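Side-chain contacts in ricin B-related lectin (Polyporus squamosus, PDB 5MUA), which binds galactose through a ricin-type beta-trefoil and carries a calcium-binding, papain-like protease domain that takes up the cysteine-protease inhibitor E-64: residues T271-A274 and N275-Y279; S189-A193 and S194-S198; L161-P164 and A165-Q168; T213-K216 and G217-K221. One frame throughout, in Å; residues are numbered along the deposited sequence.

In the fold
All four contacts are local. Contact 4 is the buried one: two turns of helix 208-226 meet by backbone bonds and apolar packing, with the second subunit close by. Contact 2, partly buried at the end of helix 184-194, touches it through Ile-190, Trp-191 and Leu-196 around Phe-215, the centres about 11 Å apart. Contacts 1 and 3 lie farther out, about 13 Å apart between centres, and both lean on strand 261-266; 271-279 turns between two strands, whereas 161-168, a surface contact, leads from a helix into a strand. Serine hydroxyls organise contacts 1 and 2, while waters and a cysteine sulfur serve contact 3.

Contact 1 of 4, residues T271-A274 and N275-Y279; sequences TYSA and NAWDY
Ser-273 meets the loop that follows its strand with both of its side-chain atoms, carbon on an indole and oxygen among backbone amides. Its CB lies over one face of the Trp-277 ring, displaced toward the rim, 3.4 Å from CE2 of Trp-277. This is a CH-pi contact: CB stands 3.7 Å from the centroid of the six-membered ring of Trp-277 and 28° off the ring normal. From there OG turns anti to the backbone N of Ser-273 (chi1 162°), which carries it past the indole and into the turn. Three consecutive backbone N-H groups converge on it, all in weak bonds: N of Asn-275, Ala-276 and Trp-277 lie 3.1, 2.9 and 3.4 Å from Ser-273 OG. Trp-277 N divides its hydrogen, since OD1 of Asn-275 accepts a second weak bond from it. ND2 of the same asparagine gives another weak bond to Asp-278 OD1, so its side-chain amide links Trp-277 N to the carboxylate of Asp-278. Phe-264 and Glu-266 of strand 261-266 also pack against Trp-277. Residues 276 to 278 all have positive phi, and Asp-278 N bonds to Asn-275 O as Tyr-279 N bonds to Ala-276 O. Two overlapping turns, the first close to type III' and the second between that and type I', wind the chain left-handed as it passes from strand 271-273 toward strand 280-285.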
loop_
_atom_site.group_PDB
_atom_site.type_symbol
_atom_site.label_atom_id
_atom_site.label_comp_id
_atom_site.label_asym_id
_atom_site.label_seq_id
_atom_site.Cartn_x
_atom_site.Cartn_y
_atom_site.Cartn_z
ATOM N N THR B 271 15.072 -6.772 6.830
ATOM C CA THR B 271 16.051 -7.770 6.447
ATOM C C THR B 271 15.742 -8.382 5.117
ATOM O O THR B 271 14.605 -8.341 4.654
ATOM C CB THR B 271 16.231 -8.857 7.496
ATOM O OG1 THR B 271 14.985 -9.529 7.678
ATOM C CG2 THR B 271 16.735 -8.290 8.871
ATOM N N TYR B 272 16.782 -8.903 4.494
ATOM C CA TYR B 272 16.769 -9.451 3.187
ATOM C C TYR B 272 17.038 -10.932 3.367
ATOM O O TYR B 272 17.721 -11.323 4.324
ATOM C CB TYR B 272 17.872 -8.789 2.332
ATOM C CG TYR B 272 17.680 -7.329 2.002
ATOM C CD1 TYR B 272 18.105 -6.353 2.849
ATOM C CD2 TYR B 272 17.061 -6.919 0.818
ATOM C CE1 TYR B 272 17.909 -5.033 2.591
ATOM C CE2 TYR B 272 16.885 -5.579 0.546
ATOM C CZ TYR B 272 17.299 -4.631 1.446
ATOM O OH TYR B 272 17.185 -3.236 1.228
ATOM N N SER B 273 16.490 -11.750 2.475
ATOM C CA SER B 273 16.679 -13.179 2.475
ATOM C C SER B 273 16.802 -13.625 1.000
ATOM O O SER B 273 16.105 -13.101 0.110
ATOM C CB SER B 273 15.459 -13.821 3.103
ATOM O OG SER B 273 15.386 -15.201 2.767
ATOM N N ALA B 274 17.712 -14.548 0.735
ATOM C CA ALA B 274 17.841 -15.174 -0.568
ATOM C C ALA B 274 16.845 -16.308 -0.737
ATOM O O ALA B 274 16.473 -16.589 -1.863
ATOM C CB ALA B 274 19.287 -15.656 -0.783
ATOM N N ASN B 275 16.364 -16.945 0.344
ATOM C CA ASN B 275 15.462 -18.138 0.236
ATOM C C ASN B 275 13.972 -17.912 0.649
ATOM O O ASN B 275 13.200 -18.887 0.778
ATOM C CB ASN B 275 16.003 -19.260 1.137
ATOM C CG ASN B 275 15.929 -18.914 2.636
ATOM O OD1 ASN B 275 15.962 -17.742 3.039
ATOM N ND2 ASN B 275 15.785 -19.943 3.476
ATOM N N ALA B 276 13.612 -16.664 0.920
ATOM C CA ALA B 276 12.194 -16.291 1.307
ATOM C C ALA B 276 11.797 -17.034 2.635
ATOM O O ALA B 276 10.634 -17.353 2.874
ATOM C CB ALA B 276 11.222 -16.621 0.138
ATOM N N TRP B 277 12.803 -17.303 3.483
ATOM C CA TRP B 277 12.567 -17.999 4.776
ATOM C C TRP B 277 11.799 -19.318 4.561
ATOM O O TRP B 277 10.972 -19.740 5.375
ATOM C CB TRP B 277 11.825 -17.093 5.772
ATOM C CG TRP B 277 12.460 -15.778 5.865
ATOM C CD1 TRP B 277 13.515 -15.442 6.637
ATOM C CD2 TRP B 277 12.124 -14.618 5.085
ATOM N NE1 TRP B 277 13.874 -14.114 6.402
ATOM C CE2 TRP B 277 13.042 -13.604 5.436
ATOM C CE3 TRP B 277 11.138 -14.346 4.123
ATOM C CZ2 TRP B 277 12.993 -12.314 4.876
ATOM C CZ3 TRP B 277 11.112 -13.084 3.550
ATOM C CH2 TRP B 277 12.028 -12.086 3.936
ATOM N N ASP B 278 12.057 -19.954 3.429
ATOM C CA ASP B 278 11.386 -21.161 3.042
ATOM C C ASP B 278 9.921 -21.071 2.668
ATOM O O ASP B 278 9.328 -22.099 2.344
ATOM C CB ASP B 278 11.633 -22.312 4.006
ATOM C CG ASP B 278 13.090 -22.629 4.150
ATOM O OD1 ASP B 278 13.892 -22.299 3.262
ATOM O OD2 ASP B 278 13.423 -23.227 5.158
ATOM N N TYR B 279 9.376 -19.853 2.554
ATOM C CA TYR B 279 8.000 -19.744 2.021
ATOM C C TYR B 279 7.993 -19.941 0.567
ATOM O O TYR B 279 8.944 -19.524 -0.150
ATOM C CB TYR B 279 7.341 -18.409 2.380
ATOM C CG TYR B 279 7.157 -18.236 3.887
ATOM C CD1 TYR B 279 6.160 -18.935 4.567
ATOM C CD2 TYR B 279 7.953 -17.379 4.605
ATOM C CE1 TYR B 279 6.016 -18.794 5.932
ATOM C CE2 TYR B 279 7.789 -17.220 5.977
ATOM C CZ TYR B 279 6.852 -17.949 6.620
ATOM O OH TYR B 279 6.673 -17.794 7.967
#

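Contact 2 of 4, residues S189-A193 and S194-S198; sequences SIWQA and SGLGS
The indole of Trp-191 folds back against the loop that follows its own helix, with Ser-194 OG and water 1 over the same face, the water above the ring centre, 3.8 Å from its plane. At the edge, in plane, lies Gln-192 NE2, tentatively, as that side chain was modelled in two conformers. Leu-196 and Gly-197 approach the same ring obliquely: CB of Leu-196 comes 3.8 Å from Trp-191 NE1, and CA of Gly-197 reaches within 3.4 Å of Trp-191 CZ2. Phe-265 and Phe-215 meet the indole edge-to-face, while its NE1 bonds to Pro-267 O. The carbonyl oxygen of Trp-191 is shared by three donors. Ser-194 OG donates to Trp-191 O at 2.7 Å, lying in the carbonyl plane on a lone pair, whereas Ser-194 N, 3.1 Å from Trp-191 O, comes from above that plane. Water 1 adds a third donor and in turn accepts from Gly-197 N, tying the last helical turn to the loop. Because OG of Ser-194 sits between its own N and carbonyl carbon (chi1 74°), it can face both ways: besides donating back into the helix, it accepts from Leu-196 N at 3.0 Å in a fairly straight bond (162°). Gly-195 between them takes positive phi as the first residue to leave helical geometry. The serine thus forms an ST turn that closes the C-terminal end of helix 184-194.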
loop_
_atom_site.group_PDB
_atom_site.type_symbol
_atom_site.label_atom_id
_atom_site.label_comp_id
_atom_site.label_asym_id
_atom_site.label_seq_id
_atom_site.Cartn_x
_atom_site.Cartn_y
_atom_site.Cartn_z
ATOM N N SER B 189 16.477 2.869 2.961
ATOM C CA SER B 189 16.210 4.231 3.404
ATOM C C SER B 189 14.680 4.474 3.415
ATOM O O SER B 189 14.159 5.084 4.314
ATOM C CB SER B 189 16.988 5.300 2.583
ATOM O OG SER B 189 16.366 5.516 1.335
ATOM N N ILE B 190 13.985 3.940 2.433
ATOM C CA ILE B 190 12.490 4.035 2.378
ATOM C C ILE B 190 11.896 3.321 3.579
ATOM O O ILE B 190 10.973 3.810 4.186
ATOM C CB ILE B 190 11.906 3.455 1.048
ATOM C CG1 ILE B 190 12.356 4.291 -0.129
ATOM C CG2 ILE B 190 10.341 3.444 1.060
ATOM C CD1 ILE B 190 12.276 3.554 -1.476
ATOM N N TRP B 191 12.420 2.136 3.877
ATOM C CA TRP B 191 11.932 1.306 4.947
ATOM C C TRP B 191 12.181 1.987 6.296
ATOM O O TRP B 191 11.266 2.060 7.119
ATOM C CB TRP B 191 12.551 -0.106 4.907
ATOM C CG TRP B 191 11.996 -0.909 6.052
ATOM C CD1 TRP B 191 10.838 -1.545 6.065
ATOM C CD2 TRP B 191 12.595 -1.108 7.337
ATOM N NE1 TRP B 191 10.621 -2.161 7.284
ATOM C CE2 TRP B 191 11.692 -1.885 8.094
ATOM C CE3 TRP B 191 13.782 -0.668 7.937
ATOM C CZ2 TRP B 191 11.956 -2.273 9.396
ATOM C CZ3 TRP B 191 14.059 -1.067 9.272
ATOM C CH2 TRP B 191 13.140 -1.853 9.975
ATOM N N GLN B 192 13.396 2.528 6.485
ATOM C CA GLN B 192 13.742 3.291 7.689
ATOM C C GLN B 192 12.760 4.460 7.835
ATOM O O GLN B 192 12.255 4.664 8.930
ATOM C CB GLN B 192 15.266 3.766 7.733
ATOM C CG GLN B 192 16.157 2.518 7.902
ATOM C CD GLN B 192 16.196 1.976 9.318
ATOM O OE1 GLN B 192 15.567 2.530 10.210
ATOM N NE2 GLN B 192 16.920 0.877 9.522
ATOM N N ALA B 193 12.444 5.183 6.759
ATOM C CA ALA B 193 11.579 6.313 6.845
ATOM C C ALA B 193 10.118 5.944 7.114
ATOM O O ALA B 193 9.354 6.799 7.569
ATOM C CB ALA B 193 11.648 7.122 5.571
ATOM N N SER B 194 9.722 4.701 6.800
ATOM C CA SER B 194 8.302 4.270 6.889
ATOM C C SER B 194 7.845 4.190 8.344
ATOM O O SER B 194 6.642 4.328 8.599
ATOM C CB SER B 194 8.074 2.892 6.206
ATOM O OG SER B 194 8.624 1.837 7.043
ATOM N N GLY B 195 8.750 3.914 9.253
ATOM C CA GLY B 195 8.432 3.678 10.640
ATOM C C GLY B 195 7.916 2.254 10.891
ATOM O O GLY B 195 7.578 1.910 12.037
ATOM N N LEU B 196 7.832 1.408 9.860
ATOM C CA LEU B 196 7.479 0.013 10.051
ATOM C C LEU B 196 8.295 -0.742 11.111
ATOM O O LEU B 196 7.756 -1.553 11.876
ATOM C CB LEU B 196 7.400 -0.760 8.730
ATOM C CG LEU B 196 6.282 -0.292 7.827
ATOM C CD1 LEU B 196 6.437 -0.891 6.418
ATOM C CD2 LEU B 196 4.894 -0.644 8.375
ATOM N N GLY B 197 9.579 -0.423 11.223
ATOM C CA GLY B 197 10.474 -1.093 12.169
ATOM C C GLY B 197 10.160 -0.870 13.638
ATOM O O GLY B 197 10.483 -1.708 14.455
ATOM N N SER B 198 9.514 0.242 13.915
ATOM C CA SER B 198 9.055 0.582 15.271
ATOM C C SER B 198 7.546 0.410 15.447
ATOM O O SER B 198 6.984 0.866 16.431
ATOM C CB SER B 198 9.420 2.017 15.559
ATOM O OG SER B 198 8.931 2.809 14.511
HETATM O O HOH W 1 11.054 1.563 9.919
#

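Contact 3 of 4, residues L161-P164 and A165-Q168; sequences LACP and ALRQ
Between Cys-163 and Leu-166 the backbone makes a helix-to-strand turn, extended at Cys-163 and bent through Pro-164 and Ala-165, so that the chain leaving helix 153-162 swings into the short strand 166-167. No direct bond spans it from Cys-163 O to Leu-166 N; water 2 does so instead, donating to Cys-163 O at 2.8 Å and accepting from Leu-166 N at 3.0 Å. Its donation carries some doubt, as more acceptors lie within reach than it has protons. Leu-166 folds its side chain back over the turn, CG being anti to its own carbonyl carbon (chi1 -50°). The two methyls then part company: CD1 of Leu-166 lies against the end of the helix, 4.1 Å from Leu-161 CA, while CD2 of Leu-166 comes 4.2 Å from Cys-163 SG. The branch carbon between them rests beside the carbonyl oxygen of Cys-163. The Ala-165 methyl packs on the same sulfur and on Phe-264 of strand 261-266. Backbone bonds join both Ala-165 and Arg-167 to Ala-281, which fixes the far limb of the turn alongside strand 280-285. Cys-163 was modelled in two conformers, so what its sulfur does holds for one of them and is tentative to that extent. In that conformer Ala-165 N donates to Cys-163 SG at 3.5 Å, with an angle of 156° at the hydrogen.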
loop_
_atom_site.group_PDB
_atom_site.type_symbol
_atom_site.label_atom_id
_atom_site.label_comp_id
_atom_site.label_asym_id
_atom_site.label_seq_id
_atom_site.Cartn_x
_atom_site.Cartn_y
_atom_site.Cartn_z
ATOM N N LEU B 161 8.799 -15.963 -12.799
ATOM C CA LEU B 161 8.468 -17.349 -13.149
ATOM C C LEU B 161 9.608 -18.328 -13.135
ATOM O O LEU B 161 9.353 -19.497 -13.016
ATOM C CB LEU B 161 7.672 -17.453 -14.467
ATOM C CG LEU B 161 6.301 -16.777 -14.392
ATOM C CD1 LEU B 161 5.627 -16.865 -15.760
ATOM C CD2 LEU B 161 5.402 -17.338 -13.288
ATOM N N ALA B 162 10.860 -17.888 -13.274
ATOM C CA ALA B 162 11.990 -18.793 -13.267
ATOM C C ALA B 162 12.635 -18.979 -11.877
ATOM O O ALA B 162 13.531 -19.786 -11.681
ATOM C CB ALA B 162 13.035 -18.323 -14.271
ATOM N N CYS B 163 12.172 -18.246 -10.881
ATOM C CA CYS B 163 12.766 -18.374 -9.552
ATOM C C CYS B 163 12.274 -19.624 -8.790
ATOM O O CYS B 163 11.237 -20.179 -9.104
ATOM C CB CYS B 163 12.554 -17.081 -8.771
ATOM S SG CYS B 163 11.212 -16.935 -7.563
ATOM N N PRO B 164 13.038 -20.073 -7.793
ATOM C CA PRO B 164 12.759 -21.326 -7.153
ATOM C C PRO B 164 11.746 -21.164 -5.995
ATOM O O PRO B 164 11.512 -22.115 -5.309
ATOM C CB PRO B 164 14.131 -21.749 -6.545
ATOM C CG PRO B 164 14.822 -20.486 -6.319
ATOM C CD PRO B 164 14.361 -19.544 -7.410
ATOM N N ALA B 165 11.123 -20.001 -5.831
ATOM C CA ALA B 165 10.392 -19.727 -4.560
ATOM C C ALA B 165 8.873 -19.751 -4.779
ATOM O O ALA B 165 8.172 -19.067 -4.026
ATOM C CB ALA B 165 10.858 -18.361 -4.030
ATOM N N LEU B 166 8.371 -20.457 -5.800
ATOM C CA LEU B 166 6.951 -20.449 -6.125
ATOM C C LEU B 166 6.310 -21.818 -5.909
ATOM O O LEU B 166 6.935 -22.861 -6.138
ATOM C CB LEU B 166 6.745 -20.134 -7.581
ATOM C CG LEU B 166 7.485 -18.921 -8.050
ATOM C CD1 LEU B 166 7.232 -18.797 -9.546
ATOM C CD2 LEU B 166 7.133 -17.667 -7.304
ATOM N N ARG B 167 5.056 -21.794 -5.485
ATOM C CA ARG B 167 4.182 -22.943 -5.521
ATOM C C ARG B 167 3.694 -23.155 -6.948
ATOM O O ARG B 167 3.723 -22.237 -7.771
ATOM C CB ARG B 167 2.936 -22.682 -4.607
ATOM C CG ARG B 167 3.307 -22.500 -3.134
ATOM C CD ARG B 167 2.173 -21.913 -2.253
ATOM N NE ARG B 167 0.902 -22.541 -2.590
ATOM C CZ ARG B 167 0.338 -23.546 -1.937
ATOM N NH1 ARG B 167 0.889 -24.048 -0.841
ATOM N NH2 ARG B 167 -0.795 -24.054 -2.393
ATOM N N GLN B 168 3.166 -24.336 -7.200
ATOM C CA GLN B 168 2.558 -24.726 -8.493
ATOM C C GLN B 168 1.405 -23.879 -8.867
ATOM O O GLN B 168 1.163 -23.636 -10.038
ATOM C CB GLN B 168 2.096 -26.222 -8.524
ATOM C CG GLN B 168 3.226 -27.215 -8.452
ATOM C CD GLN B 168 2.964 -28.646 -9.062
ATOM O OE1 GLN B 168 2.027 -29.395 -8.691
ATOM N NE2 GLN B 168 3.849 -29.024 -10.001
HETATM O O HOH W 2 9.495 -22.067 -8.073
HETATM O O HOH W 3 9.268 -23.896 -5.780
#

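Contact 4 of 4, residues T213-K216 and G217-K221; sequences TVFK and GAVAK
Phe-215 and Val-219, one helical turn apart, are brought together by complementary torsions: CG of Phe-215 is anti to its backbone N (chi1 -176°), and Val-219 turns CG2 anti to its own carbonyl carbon. That methyl therefore points back along the helix and settles over one face of the phenyl ring, shifted toward the rim. The CH-pi contact measures 4.1 Å from Val-219 CG2 to the ring centroid of Phe-215, with the methyl 20° off the normal. Its closest ring atom is Phe-215 CZ, 3.8 Å from CG2 of Val-219, and the same methyl also touches the carbonyl oxygen of Phe-215. Ala-218 adds its CB obliquely, 4.3 Å from CD1 of Phe-215. Regular alpha-helical bonding holds the spacing, for instance Ala-218 N to Val-214 O at 2.8 Å and Val-219 N to Phe-215 O at 3.0 Å. On another side of the helix, Lys-216 runs out extended and bends only at its last torsion (chi4 60°), where NZ bonds to Cys-236 O. The helix begins at Cys-208, which lines the E-64 pocket, as the central helix of papain-like proteases carries the reactive cysteine at its start. Phe-215 stacks on Phe-265 and touches Ile-187 and Ile-190 of helix 184-194, while Val-219 reaches Leu-234 and Cys-236 of strand 233-243, so helix 208-226 packs against both that helix and strand 233-243, with Val-214 and Lys-216 meeting Gly-217 and Thr-213 of the second subunit.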
loop_
_atom_site.group_PDB
_atom_site.type_symbol
_atom_site.label_atom_id
_atom_site.label_comp_id
_atom_site.label_asym_id
_atom_site.label_seq_id
_atom_site.Cartn_x
_atom_site.Cartn_y
_atom_site.Cartn_z
ATOM N N THR B 213 1.934 -4.775 2.552
ATOM C CA THR B 213 1.123 -3.873 1.717
ATOM C C THR B 213 1.500 -2.436 1.966
ATOM O O THR B 213 1.588 -1.667 1.019
ATOM C CB THR B 213 -0.384 -4.098 1.988
ATOM O OG1 THR B 213 -0.699 -5.388 1.555
ATOM C CG2 THR B 213 -1.267 -3.108 1.170
ATOM N N VAL B 214 1.664 -2.028 3.224
ATOM C CA VAL B 214 1.992 -0.681 3.562
ATOM C C VAL B 214 3.405 -0.360 2.993
ATOM O O VAL B 214 3.585 0.728 2.455
ATOM C CB VAL B 214 1.900 -0.378 5.084
ATOM C CG1 VAL B 214 2.487 0.979 5.437
ATOM C CG2 VAL B 214 0.434 -0.415 5.514
ATOM N N PHE B 215 4.360 -1.273 3.158
ATOM C CA PHE B 215 5.707 -1.009 2.608
ATOM C C PHE B 215 5.644 -0.786 1.090
ATOM O O PHE B 215 6.283 0.187 0.590
ATOM C CB PHE B 215 6.749 -2.061 3.001
ATOM C CG PHE B 215 8.130 -1.719 2.522
ATOM C CD1 PHE B 215 8.693 -0.518 2.901
ATOM C CD2 PHE B 215 8.816 -2.568 1.667
ATOM C CE1 PHE B 215 9.959 -0.146 2.439
ATOM C CE2 PHE B 215 10.054 -2.196 1.175
ATOM C CZ PHE B 215 10.626 -1.018 1.628
ATOM N N LYS B 216 4.886 -1.630 0.401
ATOM C CA LYS B 216 4.686 -1.474 -1.018
ATOM C C LYS B 216 4.171 -0.107 -1.400
ATOM O O LYS B 216 4.640 0.545 -2.399
ATOM C CB LYS B 216 3.927 -2.629 -1.642
ATOM C CG LYS B 216 3.704 -2.479 -3.126
ATOM C CD LYS B 216 3.213 -3.735 -3.815
ATOM C CE LYS B 216 2.818 -3.387 -5.254
ATOM N NZ LYS B 216 3.954 -2.839 -6.047
ATOM N N GLY B 217 3.202 0.351 -0.626
ATOM C CA GLY B 217 2.744 1.739 -0.805
ATOM C C GLY B 217 3.745 2.818 -0.469
ATOM O O GLY B 217 3.817 3.909 -1.164
ATOM N N ALA B 218 4.551 2.569 0.561
ATOM C CA ALA B 218 5.645 3.498 0.903
ATOM C C ALA B 218 6.619 3.707 -0.271
ATOM O O ALA B 218 7.066 4.806 -0.511
ATOM C CB ALA B 218 6.400 3.035 2.151
ATOM N N VAL B 219 6.921 2.619 -0.976
ATOM C CA VAL B 219 7.878 2.667 -2.104
ATOM C C VAL B 219 7.189 3.471 -3.188
ATOM O O VAL B 219 7.829 4.375 -3.745
ATOM C CB VAL B 219 8.278 1.286 -2.601
ATOM C CG1 VAL B 219 9.173 1.421 -3.831
ATOM C CG2 VAL B 219 9.064 0.607 -1.492
ATOM N N ALA B 220 5.903 3.202 -3.421
ATOM C CA ALA B 220 5.189 3.939 -4.491
ATOM C C ALA B 220 5.183 5.473 -4.187
ATOM O O ALA B 220 5.385 6.295 -5.064
ATOM C CB ALA B 220 3.784 3.409 -4.652
ATOM N N LYS B 221 4.901 5.865 -2.945
ATOM C CA LYS B 221 4.886 7.283 -2.588
ATOM C C LYS B 221 6.272 7.868 -2.695
ATOM O O LYS B 221 6.414 8.993 -3.155
ATOM C CB LYS B 221 4.284 7.546 -1.177
ATOM C CG LYS B 221 2.819 7.093 -1.037
ATOM C CD LYS B 221 2.264 7.384 0.363
ATOM C CE LYS B 221 2.078 8.889 0.545
ATOM N NZ LYS B 221 1.240 9.353 1.694
#